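Local coordinates for A1 protein (Enterobacteria phage Qbeta, PDB 3RLK) that probably serves as a minor structural protein of the bacteriophage Qbeta particle, extending the coat protein with a beta-barrel read-through domain, at residues A[39-44]-A[52-57]; A[32-37]-A[138-143]; A[75-80]-A[167-172]. All blocks are in the same frame, centred on the assembly; numbering follows the deposited sequence.

Interaction 1. Residues A[39-44]-A[52-57]; sequences EVYEPP and IYNAVE
A classic beta bulge lies at the loop end of the antiparallel hairpin formed by strands 40-42 and 52-58, at the surface of the read-through domain. Two residues, Tyr41 and Glu42, stand opposite the single residue Ile52: Ile52 O accepts hydrogen bonds from Tyr41 N at 2.6 Å, in the carbonyl plane, and from Glu42 N at 3.0 Å, so one oxygen serves two donors. Ile52 N returns a bond to Glu42 O (2.8 Å), making Glu42-Ile52 a hydrogen-bonded pair. Beyond the bulge the register has shifted by one, and Val40 stands against Tyr53 as a non-hydrogen-bonded pair, where Val40 CG2 comes to 4.0 Å from Tyr53 CE1.

Within the bulge, the Tyr41 side chain lies beside that of Ile52 and points the same way, with Tyr41 CD2 near Ile52 CG2. Ile52, buried while Tyr41 is exposed, is beta-branched, which suits a strand, and gives the ring an apolar flank. Glu42 also lies beside Ile52, but its carboxylate forms a salt bridge with Arg48 in the hairpin loop, a use for an acidic residue at a partly exposed place.

Farther along, Asn54 N donates to Glu39 O at 2.9 Å. The amide side chain adds a second link: Glu39, extended with CG opposite its backbone N (chi1 -175°), brings its carboxylate back to Asn54. Asn54 ND2 meets Glu39 OE1 on the anti side at 2.6 Å, the N-H...O angle being 138° and the amide and carboxylate planes 69° apart.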
loop_
_atom_site.group_PDB
_atom_site.type_symbol
_atom_site.label_atom_id
_atom_site.label_comp_id
_atom_site.label_asym_id
_atom_site.label_seq_id
_atom_site.Cartn_x
_atom_site.Cartn_y
_atom_site.Cartn_z
ATOM N N GLU A 39 4.461 -4.760 19.924
ATOM C CA GLU A 39 4.662 -5.803 20.945
ATOM C C GLU A 39 4.834 -7.130 20.232
ATOM O O GLU A 39 4.031 -7.484 19.333
ATOM C CB GLU A 39 3.464 -5.928 21.872
ATOM C CG GLU A 39 3.761 -6.931 22.980
ATOM C CD GLU A 39 2.615 -7.105 23.945
ATOM O OE1 GLU A 39 1.627 -7.758 23.572
ATOM O OE2 GLU A 39 2.725 -6.635 25.093
ATOM N N VAL A 40 5.880 -7.860 20.591
ATOM C CA VAL A 40 6.089 -9.152 19.942
ATOM C C VAL A 40 5.277 -10.309 20.516
ATOM O O VAL A 40 5.327 -10.620 21.728
ATOM C CB VAL A 40 7.581 -9.541 19.947
ATOM C CG1 VAL A 40 7.782 -10.854 19.329
ATOM C CG2 VAL A 40 8.396 -8.459 19.199
ATOM N N TYR A 41 4.568 -10.984 19.628
ATOM C CA TYR A 41 3.857 -12.198 19.957
ATOM C C TYR A 41 4.724 -13.449 19.875
ATOM O O TYR A 41 4.707 -14.305 20.794
ATOM C CB TYR A 41 2.591 -12.282 19.076
ATOM C CG TYR A 41 1.825 -13.556 19.177
ATOM C CD1 TYR A 41 0.956 -13.779 20.256
ATOM C CD2 TYR A 41 1.903 -14.512 18.170
ATOM C CE1 TYR A 41 0.157 -14.975 20.326
ATOM C CE2 TYR A 41 1.129 -15.697 18.231
ATOM C CZ TYR A 41 0.273 -15.896 19.300
ATOM O OH TYR A 41 -0.456 -17.054 19.340
ATOM N N GLU A 42 5.504 -13.573 18.797
ATOM C CA GLU A 42 6.428 -14.673 18.696
ATOM C C GLU A 42 7.685 -14.152 17.981
ATOM O O GLU A 42 7.543 -13.518 16.945
ATOM C CB GLU A 42 5.771 -15.807 17.911
ATOM C CG GLU A 42 6.636 -17.051 17.750
ATOM C CD GLU A 42 6.074 -18.025 16.709
ATOM O OE1 GLU A 42 4.842 -18.057 16.493
ATOM O OE2 GLU A 42 6.858 -18.750 16.074
ATOM N N PRO A 43 8.892 -14.410 18.536
ATOM C CA PRO A 43 10.165 -14.089 17.918
ATOM C C PRO A 43 10.318 -14.798 16.547
ATOM O O PRO A 43 9.646 -15.805 16.329
ATOM C CB PRO A 43 11.202 -14.734 18.874
ATOM C CG PRO A 43 10.480 -14.962 20.156
ATOM C CD PRO A 43 9.048 -15.175 19.799
ATOM N N PRO A 44 11.203 -14.282 15.670
ATOM C CA PRO A 44 11.555 -15.007 14.436
ATOM C C PRO A 44 12.086 -16.404 14.734
ATOM O O PRO A 44 12.727 -16.653 15.775
ATOM C CB PRO A 44 12.709 -14.221 13.828
ATOM C CG PRO A 44 12.768 -12.873 14.530
ATOM C CD PRO A 44 11.920 -12.992 15.813
ATOM N N ILE A 52 6.197 -12.220 14.868
ATOM C CA ILE A 52 4.759 -11.918 14.731
ATOM C C ILE A 52 4.475 -10.965 15.858
ATOM O O ILE A 52 4.864 -11.215 17.025
ATOM C CB ILE A 52 3.837 -13.178 14.778
ATOM C CG1 ILE A 52 4.218 -14.117 13.627
ATOM C CG2 ILE A 52 2.373 -12.785 14.722
ATOM C CD1 ILE A 52 3.456 -15.428 13.567
ATOM N N TYR A 53 3.763 -9.913 15.522
ATOM C CA TYR A 53 3.352 -8.913 16.507
ATOM C C TYR A 53 1.903 -9.126 16.946
ATOM O O TYR A 53 1.064 -9.772 16.280
ATOM C CB TYR A 53 3.491 -7.498 15.925
ATOM C CG TYR A 53 4.925 -7.136 15.601
ATOM C CD1 TYR A 53 5.698 -6.426 16.503
ATOM C CD2 TYR A 53 5.497 -7.481 14.352
ATOM C CE1 TYR A 53 7.042 -6.093 16.216
ATOM C CE2 TYR A 53 6.817 -7.151 14.052
ATOM C CZ TYR A 53 7.577 -6.447 14.996
ATOM O OH TYR A 53 8.894 -6.115 14.721
ATOM N N ASN A 54 1.620 -8.559 18.096
ATOM C CA ASN A 54 0.258 -8.397 18.526
ATOM C C ASN A 54 -0.226 -7.097 17.928
ATOM O O ASN A 54 0.373 -6.033 18.173
ATOM C CB ASN A 54 0.251 -8.286 20.047
ATOM C CG ASN A 54 0.348 -9.647 20.756
ATOM O OD1 ASN A 54 -0.273 -10.626 20.360
ATOM N ND2 ASN A 54 1.087 -9.684 21.836
ATOM N N ALA A 55 -1.313 -7.146 17.151
ATOM C CA ALA A 55 -1.919 -5.949 16.609
ATOM C C ALA A 55 -2.806 -5.213 17.571
ATOM O O ALA A 55 -3.735 -5.821 18.101
ATOM C CB ALA A 55 -2.683 -6.268 15.246
ATOM N N VAL A 56 -2.528 -3.923 17.806
ATOM C CA VAL A 56 -3.385 -3.093 18.666
ATOM C C VAL A 56 -4.155 -2.042 17.854
ATOM O O VAL A 56 -3.543 -1.267 17.127
ATOM C CB VAL A 56 -2.556 -2.452 19.825
ATOM C CG1 VAL A 56 -3.403 -1.417 20.657
ATOM C CG2 VAL A 56 -1.909 -3.608 20.720
ATOM N N GLU A 57 -5.487 -2.017 17.966
ATOM C CA GLU A 57 -6.305 -1.038 17.147
ATOM C C GLU A 57 -6.110 0.443 17.560
ATOM O O GLU A 57 -5.998 0.778 18.752
ATOM C CB GLU A 57 -7.770 -1.519 17.151
ATOM C CG GLU A 57 -8.643 -0.980 16.059
ATOM C CD GLU A 57 -10.147 -1.432 16.288
ATOM O OE1 GLU A 57 -10.403 -2.346 17.116
ATOM O OE2 GLU A 57 -11.007 -0.869 15.632
HETATM O O HOH W 1 1.497 -4.078 19.517
#

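Interaction 2. Residues A[32-37]-A[138-143]; sequences FAIWSL and INAYCS
The indole of Trp35 presents an edge to strand 140-143: Tyr141 O lies in its plane, 3.4 Å from Trp35 CD1, and so does a water that accepts from Trp35 NE1 at 2.9 Å. The Tyr141 ring is met differently, with Leu37 CB over one face, displaced toward the rim, and Trp35 O at its edge. Phe132 packs edge-to-face with Trp35, and Tyr134 meets the Tyr141 ring with the planes at an intermediate angle.

The same water gathers three polar groups, since it also donates to Ala33 O and accepts from Ser143 N. It thereby gives the indole N-H, the one polar group of a bulky apolar side chain, a partner within a buried contact.

Strands 34-38 and 140-143 are antiparallel neighbours in the curled mixed sheet of this beta-barrel domain, although their short axes are turned 117° apart. Trp35 and Tyr141 are the hydrogen-bonded pair of these two strands. Tyr141 N gives a bond to Trp35 O at 2.9 Å, in the carbonyl plane, while the return bond from Trp35 N to Tyr141 O is weak, its N-H...O angle only 130°. Ile34 CA also approaches Tyr141 O at 3.3 Å in a CA-H...O contact.

On the face that carries Ile34 and Cys142, Ile34 has CG1 between its backbone N and carbonyl carbon (chi1 60°) and the chain extended beyond it, bringing Ile34 CD1 to 3.9 Å from Ala140 CB; Ile34 CG2 and CD1 both approach Ile138 CD1. Small Ala140 leaves room for the longer isoleucine chains. Cys142 SG, compact and weakly polar, packs on Phe32 CB at 3.7 Å. Ser143, the N-cap of helix 144-147, hydrogen-bonds through OG to Glu130 of strand 129-135 and more weakly to helix N-H groups.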
loop_
_atom_site.group_PDB
_atom_site.type_symbol
_atom_site.label_atom_id
_atom_site.label_comp_id
_atom_site.label_asym_id
_atom_site.label_seq_id
_atom_site.Cartn_x
_atom_site.Cartn_y
_atom_site.Cartn_z
ATOM N N PHE A 32 -10.331 1.658 6.291
ATOM C CA PHE A 32 -10.211 0.378 6.956
ATOM C C PHE A 32 -9.588 0.588 8.304
ATOM O O PHE A 32 -9.020 1.672 8.564
ATOM C CB PHE A 32 -9.341 -0.571 6.130
ATOM C CG PHE A 32 -9.932 -0.875 4.784
ATOM C CD1 PHE A 32 -10.986 -1.764 4.658
ATOM C CD2 PHE A 32 -9.461 -0.210 3.641
ATOM C CE1 PHE A 32 -11.602 -2.001 3.412
ATOM C CE2 PHE A 32 -10.060 -0.412 2.406
ATOM C CZ PHE A 32 -11.128 -1.354 2.285
ATOM N N ALA A 33 -9.772 -0.409 9.179
ATOM C CA ALA A 33 -9.206 -0.345 10.504
ATOM C C ALA A 33 -7.698 -0.151 10.396
ATOM O O ALA A 33 -6.972 -0.734 9.522
ATOM C CB ALA A 33 -9.508 -1.619 11.274
ATOM N N ILE A 34 -7.185 0.671 11.297
ATOM C CA ILE A 34 -5.726 0.847 11.404
ATOM C C ILE A 34 -5.143 0.409 12.806
ATOM O O ILE A 34 -5.900 0.411 13.764
ATOM C CB ILE A 34 -5.302 2.232 11.010
ATOM C CG1 ILE A 34 -5.961 3.276 11.915
ATOM C CG2 ILE A 34 -5.611 2.494 9.505
ATOM C CD1 ILE A 34 -5.132 4.649 11.895
ATOM N N TRP A 35 -3.823 0.065 12.852
ATOM C CA TRP A 35 -3.285 -0.747 13.955
ATOM C C TRP A 35 -1.905 -0.291 14.279
ATOM O O TRP A 35 -1.253 0.317 13.432
ATOM C CB TRP A 35 -3.159 -2.202 13.515
ATOM C CG TRP A 35 -4.474 -2.729 13.029
ATOM C CD1 TRP A 35 -5.000 -2.588 11.743
ATOM C CD2 TRP A 35 -5.457 -3.422 13.811
ATOM N NE1 TRP A 35 -6.241 -3.191 11.699
ATOM C CE2 TRP A 35 -6.529 -3.717 12.945
ATOM C CE3 TRP A 35 -5.506 -3.886 15.170
ATOM C CZ2 TRP A 35 -7.648 -4.444 13.372
ATOM C CZ3 TRP A 35 -6.636 -4.614 15.586
ATOM C CH2 TRP A 35 -7.696 -4.849 14.707
ATOM N N SER A 36 -1.472 -0.642 15.509
ATOM C CA SER A 36 -0.057 -0.489 15.929
ATOM C C SER A 36 0.451 -1.922 16.131
ATOM O O SER A 36 -0.205 -2.729 16.842
ATOM C CB SER A 36 0.042 0.333 17.233
ATOM O OG SER A 36 1.375 0.406 17.705
ATOM N N LEU A 37 1.574 -2.275 15.494
ATOM C CA LEU A 37 2.220 -3.541 15.665
ATOM C C LEU A 37 3.640 -3.331 16.275
ATOM O O LEU A 37 4.563 -3.058 15.555
ATOM C CB LEU A 37 2.318 -4.249 14.296
ATOM C CG LEU A 37 1.112 -5.098 13.910
ATOM C CD1 LEU A 37 -0.083 -4.221 13.549
ATOM C CD2 LEU A 37 1.602 -5.986 12.681
ATOM N N ILE A 138 0.366 8.071 7.800
ATOM C CA ILE A 138 -0.341 8.147 9.087
ATOM C C ILE A 138 0.345 7.369 10.213
ATOM O O ILE A 138 -0.242 7.217 11.323
ATOM C CB ILE A 138 -1.891 7.744 8.902
ATOM C CG1 ILE A 138 -1.980 6.288 8.389
ATOM C CG2 ILE A 138 -2.594 8.705 7.898
ATOM C CD1 ILE A 138 -3.393 5.676 8.339
ATOM N N ASN A 139 1.588 6.898 9.972
ATOM C CA ASN A 139 2.373 6.031 10.888
ATOM C C ASN A 139 1.512 4.972 11.593
ATOM O O ASN A 139 1.412 4.947 12.829
ATOM C CB ASN A 139 3.092 6.921 11.941
ATOM C CG ASN A 139 4.055 6.145 12.839
ATOM O OD1 ASN A 139 4.822 5.304 12.381
ATOM N ND2 ASN A 139 4.072 6.518 14.137
ATOM N N ALA A 140 0.923 4.073 10.808
ATOM C CA ALA A 140 0.030 3.081 11.350
ATOM C C ALA A 140 0.011 2.004 10.280
ATOM O O ALA A 140 0.460 2.215 9.109
ATOM C CB ALA A 140 -1.377 3.653 11.628
ATOM N N TYR A 141 -0.605 0.901 10.642
ATOM C CA TYR A 141 -0.593 -0.312 9.811
ATOM C C TYR A 141 -2.024 -0.623 9.387
ATOM O O TYR A 141 -2.982 -0.360 10.102
ATOM C CB TYR A 141 -0.065 -1.486 10.627
ATOM C CG TYR A 141 1.388 -1.435 10.829
ATOM C CD1 TYR A 141 2.253 -2.062 9.916
ATOM C CD2 TYR A 141 1.915 -0.732 11.895
ATOM C CE1 TYR A 141 3.706 -1.966 10.100
ATOM C CE2 TYR A 141 3.319 -0.651 12.108
ATOM C CZ TYR A 141 4.182 -1.269 11.219
ATOM O OH TYR A 141 5.542 -1.161 11.461
ATOM N N CYS A 142 -2.153 -1.229 8.224
ATOM C CA CYS A 142 -3.531 -1.574 7.734
ATOM C C CYS A 142 -3.483 -3.026 7.210
ATOM O O CYS A 142 -2.486 -3.405 6.552
ATOM C CB CYS A 142 -3.927 -0.588 6.610
ATOM S SG CYS A 142 -5.691 -0.810 6.154
ATOM N N SER A 143 -4.469 -3.864 7.561
ATOM C CA SER A 143 -4.476 -5.310 7.198
ATOM C C SER A 143 -4.703 -5.476 5.680
ATOM O O SER A 143 -5.735 -4.985 5.202
ATOM C CB SER A 143 -5.624 -6.003 7.886
ATOM O OG SER A 143 -5.651 -7.359 7.447
HETATM O O HOH W 2 -7.098 -3.277 8.891
#

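Interaction 3. Residues A[75-80]-A[167-172]; sequences KWRDWD and GAIPFD
Neither 75-80 nor 167-172 adopts regular helix or strand, and the two loops approach only to 8.0 Å between the CA atoms of Arg77 and Phe171, leaving side chains to bridge them. Arg77 supplies most of the bridge. Its chain bends at chi2 (-77°), and the guanidinium then grips Pro170 O side-on with two nitrogens, Arg77 NE and NH2, each at 3.3 Å. Both reach this oxygen from the same face of the carbonyl plane; NE is moderately tilted from that plane, whereas NH2 stands well above it and misses the lone-pair directions. Arg77 NH2 also makes a weak bond to Ile169 O at 3.0 Å.

While its edge serves these carbonyls, one face of the guanidinium is stacked on the Phe171 ring, with centres 4.1 Å apart and planes 15° from parallel. Phe171 CE1 lies over the guanidinium centre of Arg77, so the cation-pi contact is off-centre with respect to the ring. Arginine suits the place because one flat cation can bond through its edge and stack through its face; the exposed Phe171 supplies a matching flat surface.

Trp79 comes in with its six-membered end, Trp79 CZ3 standing 3.4 Å from Phe171 O and CH2 near Pro170 O. One face of its indole carries Arg77 CB, so the two bridging side chains also pack on each other. Ile169 adds an apolar branch beside Arg77 NH2.

Strand 96-98 touches both sides: Ile97 packs on Arg77 and Ile169, while Asp98 accepts from the backbone of Arg77 and Asp78 through its carboxylate and from Trp79 NE1 through its carbonyl.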
loop_
_atom_site.group_PDB
_atom_site.type_symbol
_atom_site.label_atom_id
_atom_site.label_comp_id
_atom_site.label_asym_id
_atom_site.label_seq_id
_atom_site.Cartn_x
_atom_site.Cartn_y
_atom_site.Cartn_z
ATOM N N LYS A 75 -6.359 4.048 -16.504
ATOM C CA LYS A 75 -6.665 2.721 -16.003
ATOM C C LYS A 75 -5.851 2.328 -14.739
ATOM O O LYS A 75 -4.675 2.592 -14.675
ATOM C CB LYS A 75 -6.640 1.686 -17.124
ATOM C CG LYS A 75 -5.369 1.278 -17.702
ATOM C CD LYS A 75 -5.770 0.164 -18.719
ATOM C CE LYS A 75 -4.605 -0.542 -19.451
ATOM N NZ LYS A 75 -5.105 -1.070 -20.765
ATOM N N TRP A 76 -6.490 1.678 -13.762
ATOM C CA TRP A 76 -5.739 1.072 -12.674
ATOM C C TRP A 76 -4.998 -0.141 -13.242
ATOM O O TRP A 76 -5.513 -0.782 -14.198
ATOM C CB TRP A 76 -6.718 0.538 -11.607
ATOM C CG TRP A 76 -7.480 1.612 -10.998
ATOM C CD1 TRP A 76 -8.827 1.931 -11.234
ATOM C CD2 TRP A 76 -7.019 2.499 -10.003
ATOM N NE1 TRP A 76 -9.177 3.002 -10.463
ATOM C CE2 TRP A 76 -8.095 3.391 -9.703
ATOM C CE3 TRP A 76 -5.790 2.669 -9.352
ATOM C CZ2 TRP A 76 -7.986 4.392 -8.739
ATOM C CZ3 TRP A 76 -5.664 3.691 -8.396
ATOM C CH2 TRP A 76 -6.755 4.548 -8.105
ATOM N N ARG A 77 -3.830 -0.481 -12.655
ATOM C CA ARG A 77 -3.112 -1.720 -12.989
ATOM C C ARG A 77 -4.002 -2.942 -12.687
ATOM O O ARG A 77 -3.980 -3.881 -13.442
ATOM C CB ARG A 77 -1.755 -1.827 -12.225
ATOM C CG ARG A 77 -0.630 -1.015 -12.810
ATOM C CD ARG A 77 -0.045 -1.671 -14.047
ATOM N NE ARG A 77 1.178 -0.965 -14.403
ATOM C CZ ARG A 77 1.197 0.098 -15.199
ATOM N NH1 ARG A 77 0.040 0.533 -15.703
ATOM N NH2 ARG A 77 2.343 0.724 -15.500
ATOM N N ASP A 78 -4.727 -2.919 -11.550
ATOM C CA ASP A 78 -5.654 -3.995 -11.147
ATOM C C ASP A 78 -4.906 -5.329 -11.187
ATOM O O ASP A 78 -5.355 -6.270 -11.777
ATOM C CB ASP A 78 -6.946 -3.957 -12.040
ATOM C CG ASP A 78 -8.060 -4.889 -11.501
ATOM O OD1 ASP A 78 -8.063 -5.257 -10.283
ATOM O OD2 ASP A 78 -8.906 -5.302 -12.288
ATOM N N TRP A 79 -3.741 -5.363 -10.518
ATOM C CA TRP A 79 -2.788 -6.468 -10.579
ATOM C C TRP A 79 -3.435 -7.816 -10.263
ATOM O O TRP A 79 -3.168 -8.827 -10.958
ATOM C CB TRP A 79 -1.690 -6.178 -9.539
ATOM C CG TRP A 79 -0.895 -4.873 -9.681
ATOM C CD1 TRP A 79 -1.119 -3.653 -9.041
ATOM C CD2 TRP A 79 0.217 -4.663 -10.546
ATOM N NE1 TRP A 79 -0.161 -2.738 -9.409
ATOM C CE2 TRP A 79 0.670 -3.323 -10.342
ATOM C CE3 TRP A 79 0.917 -5.497 -11.467
ATOM C CZ2 TRP A 79 1.793 -2.773 -11.043
ATOM C CZ3 TRP A 79 2.039 -4.969 -12.155
ATOM C CH2 TRP A 79 2.486 -3.611 -11.909
ATOM N N ASP A 80 -4.306 -7.840 -9.241
ATOM C CA ASP A 80 -4.929 -9.063 -8.737
ATOM C C ASP A 80 -6.386 -9.234 -9.182
ATOM O O ASP A 80 -7.129 -10.068 -8.615
ATOM C CB ASP A 80 -4.770 -9.140 -7.189
ATOM C CG ASP A 80 -5.270 -7.909 -6.483
ATOM O OD1 ASP A 80 -5.956 -7.091 -7.151
ATOM O OD2 ASP A 80 -5.040 -7.755 -5.227
ATOM N N GLY A 167 10.808 7.713 -16.428
ATOM C CA GLY A 167 9.735 7.830 -15.427
ATOM C C GLY A 167 8.649 6.789 -15.621
ATOM O O GLY A 167 7.630 6.797 -14.897
ATOM N N ALA A 168 8.836 5.872 -16.578
ATOM C CA ALA A 168 7.792 4.843 -16.881
ATOM C C ALA A 168 7.547 3.887 -15.689
ATOM O O ALA A 168 8.497 3.330 -15.118
ATOM C CB ALA A 168 8.189 4.063 -18.094
ATOM N N ILE A 169 6.266 3.658 -15.380
ATOM C CA ILE A 169 5.873 2.729 -14.292
ATOM C C ILE A 169 5.886 1.297 -14.838
ATOM O O ILE A 169 5.315 1.052 -15.916
ATOM C CB ILE A 169 4.487 3.107 -13.695
ATOM C CG1 ILE A 169 4.506 4.572 -13.284
ATOM C CG2 ILE A 169 4.182 2.172 -12.477
ATOM C CD1 ILE A 169 3.155 5.084 -12.815
ATOM N N PRO A 170 6.611 0.386 -14.168
ATOM C CA PRO A 170 6.757 -1.015 -14.652
ATOM C C PRO A 170 5.393 -1.708 -14.719
ATOM O O PRO A 170 4.409 -1.327 -14.053
ATOM C CB PRO A 170 7.634 -1.688 -13.565
ATOM C CG PRO A 170 8.331 -0.535 -12.861
ATOM C CD PRO A 170 7.388 0.619 -12.928
ATOM N N PHE A 171 5.326 -2.740 -15.551
ATOM C CA PHE A 171 4.178 -3.610 -15.565
ATOM C C PHE A 171 4.490 -4.881 -14.745
ATOM O O PHE A 171 3.827 -5.926 -14.911
ATOM C CB PHE A 171 3.911 -3.935 -17.022
ATOM C CG PHE A 171 3.439 -2.746 -17.798
ATOM C CD1 PHE A 171 2.069 -2.408 -17.791
ATOM C CD2 PHE A 171 4.360 -1.939 -18.475
ATOM C CE1 PHE A 171 1.614 -1.256 -18.491
ATOM C CE2 PHE A 171 3.922 -0.775 -19.195
ATOM C CZ PHE A 171 2.546 -0.431 -19.176
ATOM N N ASP A 172 5.556 -4.810 -13.923
ATOM C CA ASP A 172 5.964 -5.938 -13.091
ATOM C C ASP A 172 6.082 -5.407 -11.649
ATOM O O ASP A 172 6.963 -4.605 -11.348
ATOM C CB ASP A 172 7.280 -6.553 -13.607
ATOM C CG ASP A 172 7.900 -7.553 -12.611
ATOM O OD1 ASP A 172 7.283 -7.857 -11.555
ATOM O OD2 ASP A 172 8.967 -8.135 -12.944
#

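Interactions 1 and 2 belong to the same curled mixed sheet and touch one another, their centres about 13 Å apart. Strand 34-38 lies between strands 52-58 and 140-143, and Val56 O lies 2.7 Å from Ser36 N, a probable hydrogen bond between the two contacts. Along the chain, the local hairpin of interaction 1 is nested inside the long loop closed by interaction 2. Interaction 3 joins two loops on the opposite side of the chain's centre, with its centre about 25 Å from that of interaction 2 and 32 Å from that of interaction 1. Because its segments alternate with those of interaction 2, sequence-distant parts interlace into one domain.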